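Local coordinates for A rubisco-like protein (Burkholderia fungorum, PDB 3NWR) that is a rubisco-like protein classed as a lyase, probably acting at the mouth of a TIM-barrel domain like that of the rubisco large chain, its reaction unassigned, at residues Ser357-Trp360 with Ala361-Gln365. Numbering follows the deposited sequence.
Sequences SGQW and AGTVQ. With SO4 (sulfate ion), chain B.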
ATOM      1  N   SER A 357     -12.837   3.613  17.820  1.00 14.14           N
ATOM      2  CA  SER A 357     -13.120   5.034  17.566  1.00 14.56           C
ATOM      3  C   SER A 357     -14.428   5.476  18.224  1.00 16.25           C
ATOM      4  O   SER A 357     -15.513   5.179  17.722  1.00 17.79           O
ATOM      5  CB  SER A 357     -13.121   5.368  16.067  1.00 17.37           C
ATOM      6  OG  SER A 357     -13.227   6.771  15.879  1.00 19.23           O
ATOM      7  N   GLY A 358     -14.309   6.178  19.348  1.00 15.48           N
ATOM      8  CA  GLY A 358     -15.468   6.691  20.066  1.00 17.83           C
ATOM      9  C   GLY A 358     -16.384   5.606  20.605  1.00 18.24           C
ATOM     10  O   GLY A 358     -17.582   5.832  20.799  1.00 16.66           O
ATOM     11  N   GLN A 359     -15.830   4.425  20.854  1.00 15.65           N
ATOM     12  CA  GLN A 359     -16.633   3.317  21.349  1.00 14.62           C
ATOM     13  C   GLN A 359     -16.810   3.385  22.859  1.00 13.92           C
ATOM     14  O   GLN A 359     -15.878   3.700  23.601  1.00 15.87           O
ATOM     15  CB  GLN A 359     -16.016   1.981  20.945  1.00 15.40           C
ATOM     16  CG  GLN A 359     -15.931   1.807  19.429  1.00 14.17           C
ATOM     17  CD  GLN A 359     -17.280   2.002  18.758  1.00 14.08           C
ATOM     18  OE1 GLN A 359     -18.204   1.211  18.965  1.00 15.37           O
ATOM     19  NE2 GLN A 359     -17.395   3.045  17.939  1.00 16.12           N
ATOM     20  N   TRP A 360     -18.018   3.081  23.311  1.00 14.40           N
ATOM     21  CA  TRP A 360     -18.327   3.122  24.731  1.00 15.63           C
ATOM     22  C   TRP A 360     -19.646   2.388  24.958  1.00 13.46           C
ATOM     23  O   TRP A 360     -20.179   1.766  24.035  1.00 14.52           O
ATOM     24  CB  TRP A 360     -18.389   4.578  25.221  1.00 15.72           C
ATOM     25  CG  TRP A 360     -19.539   5.370  24.670  1.00 14.37           C
ATOM     26  CD1 TRP A 360     -19.704   5.802  23.383  1.00 17.70           C
ATOM     27  CD2 TRP A 360     -20.676   5.845  25.403  1.00 14.54           C
ATOM     28  NE1 TRP A 360     -20.880   6.514  23.270  1.00 16.81           N
ATOM     29  CE2 TRP A 360     -21.497   6.543  24.494  1.00 13.75           C
ATOM     30  CE3 TRP A 360     -21.084   5.732  26.738  1.00 15.32           C
ATOM     31  CZ2 TRP A 360     -22.698   7.136  24.882  1.00 16.34           C
ATOM     32  CZ3 TRP A 360     -22.284   6.315  27.117  1.00 17.03           C
ATOM     33  CH2 TRP A 360     -23.073   7.005  26.194  1.00 17.12           C
ATOM     34  N   ALA A 361     -20.177   2.436  26.177  1.00 14.32           N
ATOM     35  CA  ALA A 361     -21.435   1.736  26.446  1.00 14.05           C
ATOM     36  C   ALA A 361     -22.494   2.053  25.397  1.00 13.66           C
ATOM     37  O   ALA A 361     -23.220   1.169  24.951  1.00 15.95           O
ATOM     38  CB  ALA A 361     -21.957   2.077  27.835  1.00 15.77           C
ATOM     39  N   GLY A 362     -22.564   3.320  25.000  1.00 15.24           N
ATOM     40  CA  GLY A 362     -23.591   3.779  24.082  1.00 15.03           C
ATOM     41  C   GLY A 362     -23.483   3.330  22.632  1.00 15.90           C
ATOM     42  O   GLY A 362     -24.367   3.633  21.831  1.00 19.35           O
ATOM     43  N   THR A 363     -22.405   2.634  22.273  1.00 15.27           N
ATOM     44  CA  THR A 363     -22.302   2.074  20.925  1.00 13.32           C
ATOM     45  C   THR A 363     -22.402   0.549  20.925  1.00 12.29           C
ATOM     46  O   THR A 363     -22.288  -0.098  19.883  1.00 14.67           O
ATOM     47  CB  THR A 363     -20.987   2.484  20.223  1.00 14.38           C
ATOM     48  OG1 THR A 363     -19.869   1.997  20.985  1.00 14.69           O
ATOM     49  CG2 THR A 363     -20.889   3.991  20.108  1.00 15.33           C
ATOM     50  N   VAL A 364     -22.659  -0.028  22.093  1.00 13.97           N
ATOM     51  CA  VAL A 364     -22.711  -1.479  22.215  1.00 13.88           C
ATOM     52  C   VAL A 364     -23.915  -2.099  21.493  1.00 14.35           C
ATOM     53  O   VAL A 364     -23.777  -3.090  20.790  1.00 15.34           O
ATOM     54  CB  VAL A 364     -22.689  -1.889  23.694  1.00 14.73           C
ATOM     55  CG1 VAL A 364     -23.083  -3.358  23.865  1.00 13.89           C
ATOM     56  CG2 VAL A 364     -21.305  -1.608  24.283  1.00 14.19           C
ATOM     57  N   GLN A 365     -25.100  -1.525  21.669  1.00 14.83           N
ATOM     58  CA  GLN A 365     -26.278  -2.082  21.008  1.00 14.33           C
ATOM     59  C   GLN A 365     -26.113  -2.157  19.484  1.00 15.43           C
ATOM     60  O   GLN A 365     -26.408  -3.185  18.868  1.00 15.49           O
ATOM     61  CB  GLN A 365     -27.532  -1.275  21.353  1.00 15.01           C
ATOM     62  CG  GLN A 365     -28.812  -1.886  20.778  1.00 18.25           C
ATOM     63  CD  GLN A 365     -29.213  -3.166  21.487  1.00 18.30           C
ATOM     64  OE1 GLN A 365     -29.130  -4.264  20.930  1.00 20.49           O
ATOM     65  NE2 GLN A 365     -29.641  -3.029  22.723  1.00 14.80           N
TER
HETATM   66  S   SO4 B 433     -12.066   7.829  21.688  0.81 28.44           S
HETATM   67  O1  SO4 B 433     -11.155   7.306  22.704  1.00 25.06           O
HETATM   68  O2  SO4 B 433     -13.451   7.623  22.098  0.74 24.41           O
HETATM   69  O3  SO4 B 433     -11.824   7.140  20.425  0.85 25.39           O
HETATM   70  O4  SO4 B 433     -11.817   9.255  21.501  0.51 29.98           O
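The Gly362 backbone passes over one face of the Trp360 indole: its CA stands 3.6 Å from the centroid of the six-membered ring, 16° off the normal, a CH-pi contact, and its N sits above the middle of the ring system. Trp360 has CG between the backbone N and the carbonyl carbon (chi1 68°), which folds the indole back over the chain that follows it. Next to the indole, the Trp360 O accepts a 3.0 Å hydrogen bond from Thr363 N, which stands well above the carbonyl plane. The Thr363 OG1 hydroxyl lies 2.7 Å from Gln359 OE1 and 3.1 Å from Trp360 O, with a single proton for the two oxygens; Thr363 CG2 packs on Trp360 CD1. In the TIM-barrel domain this turn links strand 352-355 to helix 364-371, at the strand's C-terminal end. The bent Gln359 chain (chi2 -54°) brings its amide back to Ser357 O, and NE2 holds it there with a 2.9 Å bond to that oxygen and another to Leu321 O. Farther out, Gly358 N donates to sulfate O3 (2.9 Å); Lys324 NZ and Gly382 N also bond this ion, probably from the crystallisation liquor, its place consistent with rubisco's phosphate-binding loops. Phe428 and Leu425 pack against the indole.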